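Long-range contact in extracellular solute-binding protein family 1 (Pseudothermotoga lettingae, PDB 5CI5), which probably captures tagatose or a related sugar outside the cytoplasmic membrane and delivers it to an ABC transporter: residues Y180-H191 with S239-Y250. Residues are numbered along the deposited sequence; the frame is centred on the assembly and turned at random.
Sequences YGYGVSGTKTEH and SPNAIQYHEDDY
The chain from G183 to G186 passes S239 and A242, and 239-246 turns back so that H246 CA comes within 4.0 Å of S185 CA, where two loops lead into helices 190-202 and 247-255 of a periplasmic-binding-protein fold. H191 and H246 stack face to face, ring centroids 3.6 Å apart and planes 9° from parallel. H246 is the N-cap of helix 247-255: its ND1 accepts D248 N in the ring plane. D249 OD2 accepts H246 N through its anti lone pair, closing a capping box, and lies over the face of the H246 ring opposite H191; NE2 of that ring has its partner in D63. H191 NE2 donates to D248 OD2 (2.8 Å) from above the carboxylate plane, while ND1 shares a hydrogen bond with T189 OG1; bonds at both nitrogens hold the ring's rotation. S185 OG, anti to its carbonyl carbon (chi1 -60°), reaches the helix start and accepts E247 N at 2.9 Å. Further back, G183 CA sits over the centre of the Y250 ring, 3.6 Å from the centroid, in a CH-pi contact; Y250 OH then bonds V184 O from above the carbonyl plane. V184 N donates almost straight (173°) to S239 OG, which in turn donates to P240 O. P240 CG lies over the Y180 ring. Near the sugar, E190 touches tagatose and E247 pairs with R139; one water donates to H191 O and, at 2.7 Å, to E247 OE2.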
ATOM      1  N   TYR A 180     -12.876  -2.118  19.325  1.00 11.58           N
ATOM      2  CA  TYR A 180     -13.218  -1.124  18.308  1.00  9.71           C
ATOM      3  C   TYR A 180     -13.709  -1.773  17.034  1.00  9.89           C
ATOM      4  O   TYR A 180     -13.170  -2.784  16.591  1.00 10.83           O
ATOM      5  CB  TYR A 180     -12.011  -0.262  18.007  1.00  5.68           C
ATOM      6  CG  TYR A 180     -11.527   0.481  19.236  1.00  7.37           C
ATOM      7  CD1 TYR A 180     -12.056   1.707  19.575  1.00 16.45           C
ATOM      8  CD2 TYR A 180     -10.548  -0.083  20.074  1.00 12.47           C
ATOM      9  CE1 TYR A 180     -11.610   2.369  20.717  1.00 19.52           C
ATOM     10  CE2 TYR A 180     -10.109   0.573  21.193  1.00 15.81           C
ATOM     11  CZ  TYR A 180     -10.641   1.780  21.510  1.00 19.77           C
ATOM     12  OH  TYR A 180     -10.174   2.399  22.639  1.00 31.58           O
ATOM     13  N   GLY A 181     -14.739  -1.178  16.446  1.00  8.21           N
ATOM     14  CA  GLY A 181     -15.310  -1.700  15.221  1.00  8.59           C
ATOM     15  C   GLY A 181     -14.536  -1.415  13.932  1.00  7.45           C
ATOM     16  O   GLY A 181     -14.523  -2.261  13.041  1.00  9.77           O
ATOM     17  N   TYR A 182     -13.910  -0.246  13.820  1.00  7.69           N
ATOM     18  CA  TYR A 182     -13.309   0.175  12.523  1.00  6.84           C
ATOM     19  C   TYR A 182     -12.173   1.177  12.744  1.00  9.39           C
ATOM     20  O   TYR A 182     -12.373   2.276  13.272  1.00  8.47           O
ATOM     21  CB  TYR A 182     -14.391   0.775  11.578  1.00  8.03           C
ATOM     22  CG  TYR A 182     -13.825   1.143  10.219  1.00  8.11           C
ATOM     23  CD1 TYR A 182     -13.805   0.215   9.186  1.00  8.13           C
ATOM     24  CD2 TYR A 182     -13.287   2.402   9.974  1.00  9.59           C
ATOM     25  CE1 TYR A 182     -13.264   0.528   7.944  1.00  6.72           C
ATOM     26  CE2 TYR A 182     -12.752   2.726   8.737  1.00  8.14           C
ATOM     27  CZ  TYR A 182     -12.726   1.769   7.727  1.00  7.97           C
ATOM     28  OH  TYR A 182     -12.209   2.047   6.485  1.00  7.65           O
ATOM     29  N   GLY A 183     -10.980   0.781  12.330  1.00  8.20           N
ATOM     30  CA  GLY A 183      -9.792   1.590  12.532  1.00  6.69           C
ATOM     31  C   GLY A 183      -9.611   2.602  11.415  1.00  7.95           C
ATOM     32  O   GLY A 183      -9.515   2.217  10.246  1.00 10.00           O
ATOM     33  N   VAL A 184      -9.536   3.884  11.791  1.00  7.94           N
ATOM     34  CA  VAL A 184      -9.332   5.013  10.874  1.00  8.18           C
ATOM     35  C   VAL A 184      -7.877   5.491  10.944  1.00 10.50           C
ATOM     36  O   VAL A 184      -7.402   5.805  12.027  1.00  8.17           O
ATOM     37  CB  VAL A 184     -10.266   6.197  11.229  1.00  9.45           C
ATOM     38  CG1 VAL A 184      -9.999   7.410  10.358  1.00  9.90           C
ATOM     39  CG2 VAL A 184     -11.745   5.778  11.144  1.00  9.65           C
ATOM     40  N   SER A 185      -7.161   5.515   9.818  1.00  6.61           N
ATOM     41  CA  SER A 185      -5.769   6.006   9.832  1.00  6.73           C
ATOM     42  C   SER A 185      -5.775   7.524   9.785  1.00  6.58           C
ATOM     43  O   SER A 185      -6.297   8.128   8.847  1.00  8.50           O
ATOM     44  CB  SER A 185      -4.948   5.438   8.665  1.00  6.51           C
ATOM     45  OG  SER A 185      -4.905   4.022   8.713  1.00  6.66           O
ATOM     46  N   GLY A 186      -5.161   8.133  10.799  1.00  6.81           N
ATOM     47  CA  GLY A 186      -5.037   9.580  10.857  1.00  8.68           C
ATOM     48  C   GLY A 186      -3.663  10.094  11.228  1.00  8.79           C
ATOM     49  O   GLY A 186      -3.516  11.224  11.689  1.00 10.88           O
ATOM     50  N   THR A 187      -2.656   9.257  11.025  1.00  9.54           N
ATOM     51  CA  THR A 187      -1.249   9.591  11.232  1.00  7.73           C
ATOM     52  C   THR A 187      -0.683  10.404  10.059  1.00 10.67           C
ATOM     53  O   THR A 187      -1.274  10.456   8.973  1.00  9.32           O
ATOM     54  CB  THR A 187      -0.440   8.283  11.390  1.00  9.54           C
ATOM     55  OG1 THR A 187      -0.831   7.373  10.341  1.00 10.19           O
ATOM     56  CG2 THR A 187      -0.728   7.620  12.735  1.00 12.67           C
ATOM     57  N   LYS A 188       0.480  11.023  10.266  1.00  9.49           N
ATOM     58  CA  LYS A 188       1.172  11.685   9.159  1.00 10.39           C
ATOM     59  C   LYS A 188       1.985  10.668   8.348  1.00 11.35           C
ATOM     60  O   LYS A 188       3.221  10.721   8.256  1.00 12.14           O
ATOM     61  CB  LYS A 188       2.062  12.808   9.676  1.00 14.05           C
ATOM     62  CG  LYS A 188       1.290  14.001  10.254  1.00 18.62           C
ATOM     63  CD  LYS A 188       0.372  14.673   9.204  1.00 18.43           C
ATOM     64  CE  LYS A 188       1.114  15.193   7.978  1.00 17.24           C
ATOM     65  NZ  LYS A 188       2.001  16.347   8.289  1.00 21.95           N
ATOM     66  N   THR A 189       1.248   9.729   7.768  1.00  9.26           N
ATOM     67  CA  THR A 189       1.803   8.653   6.965  1.00  7.58           C
ATOM     68  C   THR A 189       0.876   8.421   5.761  1.00  8.29           C
ATOM     69  O   THR A 189      -0.283   8.875   5.736  1.00  8.77           O
ATOM     70  CB  THR A 189       1.935   7.336   7.751  1.00 11.41           C
ATOM     71  OG1 THR A 189       0.616   6.889   8.093  1.00  9.00           O
ATOM     72  CG2 THR A 189       2.806   7.467   9.013  1.00 11.47           C
ATOM     73  N   GLU A 190       1.400   7.711   4.760  1.00  7.62           N
ATOM     74  CA  GLU A 190       0.677   7.450   3.533  1.00  7.79           C
ATOM     75  C   GLU A 190      -0.642   6.733   3.790  1.00  8.57           C
ATOM     76  O   GLU A 190      -1.554   6.884   3.001  1.00  7.58           O
ATOM     77  CB  GLU A 190       1.556   6.618   2.595  1.00  8.32           C
ATOM     78  CG  GLU A 190       0.975   6.334   1.238  1.00  9.89           C
ATOM     79  CD  GLU A 190       0.861   7.534   0.333  1.00 10.68           C
ATOM     80  OE1 GLU A 190       1.355   8.623   0.687  1.00  9.16           O
ATOM     81  OE2 GLU A 190       0.261   7.382  -0.738  1.00 10.56           O
ATOM     82  N   HIS A 191      -0.729   5.943   4.866  1.00  7.51           N
ATOM     83  CA  HIS A 191      -1.965   5.210   5.166  1.00  6.79           C
ATOM     84  C   HIS A 191      -3.161   6.171   5.228  1.00  7.43           C
ATOM     85  O   HIS A 191      -4.286   5.836   4.847  1.00  7.59           O
ATOM     86  CB  HIS A 191      -1.918   4.455   6.508  1.00  7.81           C
ATOM     87  CG  HIS A 191      -0.664   3.684   6.777  1.00  7.44           C
ATOM     88  ND1 HIS A 191       0.474   4.273   7.286  1.00  8.86           N
ATOM     89  CD2 HIS A 191      -0.397   2.357   6.702  1.00  6.73           C
ATOM     90  CE1 HIS A 191       1.396   3.347   7.481  1.00 11.78           C
ATOM     91  NE2 HIS A 191       0.895   2.174   7.127  1.00  8.54           N
ATOM     92  N   SER A 239     -13.216   3.884  16.366  1.00  9.34           N
ATOM     93  CA  SER A 239     -11.793   3.691  16.103  1.00  9.90           C
ATOM     94  C   SER A 239     -10.934   3.969  17.330  1.00 10.28           C
ATOM     95  O   SER A 239     -11.246   4.856  18.144  1.00 10.21           O
ATOM     96  CB  SER A 239     -11.357   4.640  14.981  1.00  9.92           C
ATOM     97  OG  SER A 239     -10.005   4.426  14.596  1.00  9.19           O
ATOM     98  N   PRO A 240      -9.818   3.256  17.448  1.00  9.80           N
ATOM     99  CA  PRO A 240      -8.775   3.755  18.347  1.00  9.83           C
ATOM    100  C   PRO A 240      -8.326   5.144  17.879  1.00 10.20           C
ATOM    101  O   PRO A 240      -8.631   5.563  16.755  1.00 11.03           O
ATOM    102  CB  PRO A 240      -7.655   2.719  18.202  1.00 10.79           C
ATOM    103  CG  PRO A 240      -8.323   1.510  17.663  1.00 10.09           C
ATOM    104  CD  PRO A 240      -9.394   2.036  16.761  1.00  7.13           C
ATOM    105  N   ASN A 241      -7.569   5.837  18.718  1.00 13.72           N
ATOM    106  CA  ASN A 241      -7.151   7.200  18.431  1.00 14.80           C
ATOM    107  C   ASN A 241      -6.485   7.352  17.067  1.00 11.23           C
ATOM    108  O   ASN A 241      -5.341   6.950  16.874  1.00 11.16           O
ATOM    109  CB  ASN A 241      -6.186   7.675  19.523  1.00 16.52           C
ATOM    110  CG  ASN A 241      -5.916   9.164  19.453  1.00 28.85           C
ATOM    111  OD1 ASN A 241      -6.121   9.806  18.417  1.00 22.89           O
ATOM    112  ND2 ASN A 241      -5.442   9.721  20.558  1.00 38.29           N
ATOM    113  N   ALA A 242      -7.226   7.920  16.121  1.00 13.12           N
ATOM    114  CA  ALA A 242      -6.807   7.934  14.729  1.00 11.40           C
ATOM    115  C   ALA A 242      -5.556   8.779  14.504  1.00 11.42           C
ATOM    116  O   ALA A 242      -4.796   8.542  13.573  1.00 11.54           O
ATOM    117  CB  ALA A 242      -7.940   8.436  13.840  1.00 10.98           C
ATOM    118  N   ILE A 243      -5.340   9.779  15.353  1.00 10.49           N
ATOM    119  CA  ILE A 243      -4.153  10.613  15.222  1.00 14.22           C
ATOM    120  C   ILE A 243      -2.884   9.794  15.486  1.00 12.32           C
ATOM    121  O   ILE A 243      -1.825  10.111  14.925  1.00 12.57           O
ATOM    122  CB  ILE A 243      -4.233  11.841  16.179  1.00 13.25           C
ATOM    123  CG1 ILE A 243      -5.172  12.892  15.599  1.00 14.47           C
ATOM    124  CG2 ILE A 243      -2.846  12.448  16.435  1.00 25.19           C
ATOM    125  CD1 ILE A 243      -4.685  13.515  14.285  1.00 20.72           C
ATOM    126  N   GLN A 244      -2.990   8.747  16.307  1.00 12.65           N
ATOM    127  CA  GLN A 244      -1.843   7.938  16.714  1.00 12.50           C
ATOM    128  C   GLN A 244      -1.629   6.662  15.920  1.00 14.17           C
ATOM    129  O   GLN A 244      -0.527   6.109  15.933  1.00 12.46           O
ATOM    130  CB  GLN A 244      -1.967   7.503  18.177  1.00 15.01           C
ATOM    131  CG  GLN A 244      -2.019   8.599  19.190  1.00 20.19           C
ATOM    132  CD  GLN A 244      -2.208   8.024  20.583  1.00 31.19           C
ATOM    133  OE1 GLN A 244      -3.255   7.464  20.893  1.00 34.38           O
ATOM    134  NE2 GLN A 244      -1.182   8.126  21.414  1.00 43.89           N
ATOM    135  N   TYR A 245      -2.686   6.162  15.288  1.00 13.49           N
ATOM    136  CA  TYR A 245      -2.665   4.806  14.722  1.00  9.80           C
ATOM    137  C   TYR A 245      -3.068   4.752  13.268  1.00  9.62           C
ATOM    138  O   TYR A 245      -3.846   5.577  12.789  1.00  9.29           O
ATOM    139  CB  TYR A 245      -3.592   3.885  15.527  1.00  8.47           C
ATOM    140  CG  TYR A 245      -3.201   3.783  16.994  1.00 11.21           C
ATOM    141  CD1 TYR A 245      -1.965   3.277  17.363  1.00 11.99           C
ATOM    142  CD2 TYR A 245      -4.075   4.171  17.980  1.00 14.18           C
ATOM    143  CE1 TYR A 245      -1.605   3.168  18.691  1.00 12.89           C
ATOM    144  CE2 TYR A 245      -3.736   4.074  19.308  1.00 12.28           C
ATOM    145  CZ  TYR A 245      -2.487   3.576  19.665  1.00 14.06           C
ATOM    146  OH  TYR A 245      -2.111   3.454  21.004  1.00 22.41           O
ATOM    147  N   HIS A 246      -2.578   3.724  12.584  1.00  9.03           N
ATOM    148  CA  HIS A 246      -2.926   3.493  11.191  1.00  9.20           C
ATOM    149  C   HIS A 246      -3.110   1.996  10.930  1.00  7.83           C
ATOM    150  O   HIS A 246      -2.974   1.166  11.846  1.00  9.49           O
ATOM    151  CB  HIS A 246      -1.865   4.099  10.240  1.00 10.52           C
ATOM    152  CG  HIS A 246      -0.468   3.636  10.508  1.00  6.24           C
ATOM    153  ND1 HIS A 246      -0.099   2.313  10.461  1.00  9.45           N
ATOM    154  CD2 HIS A 246       0.662   4.341  10.763  1.00  8.30           C
ATOM    155  CE1 HIS A 246       1.199   2.216  10.703  1.00 13.29           C
ATOM    156  NE2 HIS A 246       1.681   3.428  10.902  1.00 11.26           N
ATOM    157  N   GLU A 247      -3.395   1.682   9.664  1.00  8.70           N
ATOM    158  CA  GLU A 247      -3.609   0.312   9.190  1.00  7.50           C
ATOM    159  C   GLU A 247      -2.749  -0.765   9.838  1.00  8.20           C
ATOM    160  O   GLU A 247      -3.255  -1.844  10.140  1.00  7.28           O
ATOM    161  CB  GLU A 247      -3.327   0.198   7.695  1.00  6.36           C
ATOM    162  CG  GLU A 247      -4.206   0.954   6.769  1.00  8.54           C
ATOM    163  CD  GLU A 247      -3.756   0.783   5.325  1.00  9.92           C
ATOM    164  OE1 GLU A 247      -2.727   0.113   5.095  1.00  9.32           O
ATOM    165  OE2 GLU A 247      -4.422   1.324   4.429  1.00  8.69           O
ATOM    166  N   ASP A 248      -1.440  -0.526   9.966  1.00  9.57           N
ATOM    167  CA  ASP A 248      -0.557  -1.596  10.404  1.00  7.78           C
ATOM    168  C   ASP A 248      -0.762  -1.851  11.900  1.00  9.15           C
ATOM    169  O   ASP A 248      -0.805  -3.005  12.333  1.00 10.24           O
ATOM    170  CB  ASP A 248       0.894  -1.272  10.096  1.00  8.39           C
ATOM    171  CG  ASP A 248       1.146  -1.095   8.609  1.00  8.22           C
ATOM    172  OD1 ASP A 248       0.640  -1.939   7.839  1.00  8.93           O
ATOM    173  OD2 ASP A 248       1.882  -0.159   8.204  1.00  8.99           O
ATOM    174  N   ASP A 249      -0.932  -0.775  12.668  1.00  8.79           N
ATOM    175  CA  ASP A 249      -1.307  -0.877  14.071  1.00  8.26           C
ATOM    176  C   ASP A 249      -2.641  -1.624  14.216  1.00 10.95           C
ATOM    177  O   ASP A 249      -2.787  -2.532  15.049  1.00  9.55           O
ATOM    178  CB  ASP A 249      -1.410   0.516  14.688  1.00  8.97           C
ATOM    179  CG  ASP A 249      -0.154   1.321  14.508  1.00 11.86           C
ATOM    180  OD1 ASP A 249       0.925   0.773  14.803  1.00 14.18           O
ATOM    181  OD2 ASP A 249      -0.236   2.487  14.050  1.00 11.22           O
ATOM    182  N   TYR A 250      -3.601  -1.271  13.371  1.00  9.98           N
ATOM    183  CA  TYR A 250      -4.926  -1.896  13.449  1.00  9.15           C
ATOM    184  C   TYR A 250      -4.858  -3.387  13.118  1.00  7.02           C
ATOM    185  O   TYR A 250      -5.616  -4.171  13.697  1.00  8.21           O
ATOM    186  CB  TYR A 250      -5.918  -1.171  12.542  1.00  6.27           C
ATOM    187  CG  TYR A 250      -6.135   0.279  12.937  1.00  8.79           C
ATOM    188  CD1 TYR A 250      -6.207   0.650  14.275  1.00  8.27           C
ATOM    189  CD2 TYR A 250      -6.245   1.293  11.973  1.00  7.64           C
ATOM    190  CE1 TYR A 250      -6.408   1.967  14.636  1.00  9.63           C
ATOM    191  CE2 TYR A 250      -6.427   2.606  12.329  1.00  7.87           C
ATOM    192  CZ  TYR A 250      -6.510   2.944  13.667  1.00  8.18           C
ATOM    193  OH  TYR A 250      -6.717   4.232  14.065  1.00 10.60           O
TER
HETATM  194  O   HOH W   1      -5.905   3.489   4.907  1.00  8.55           O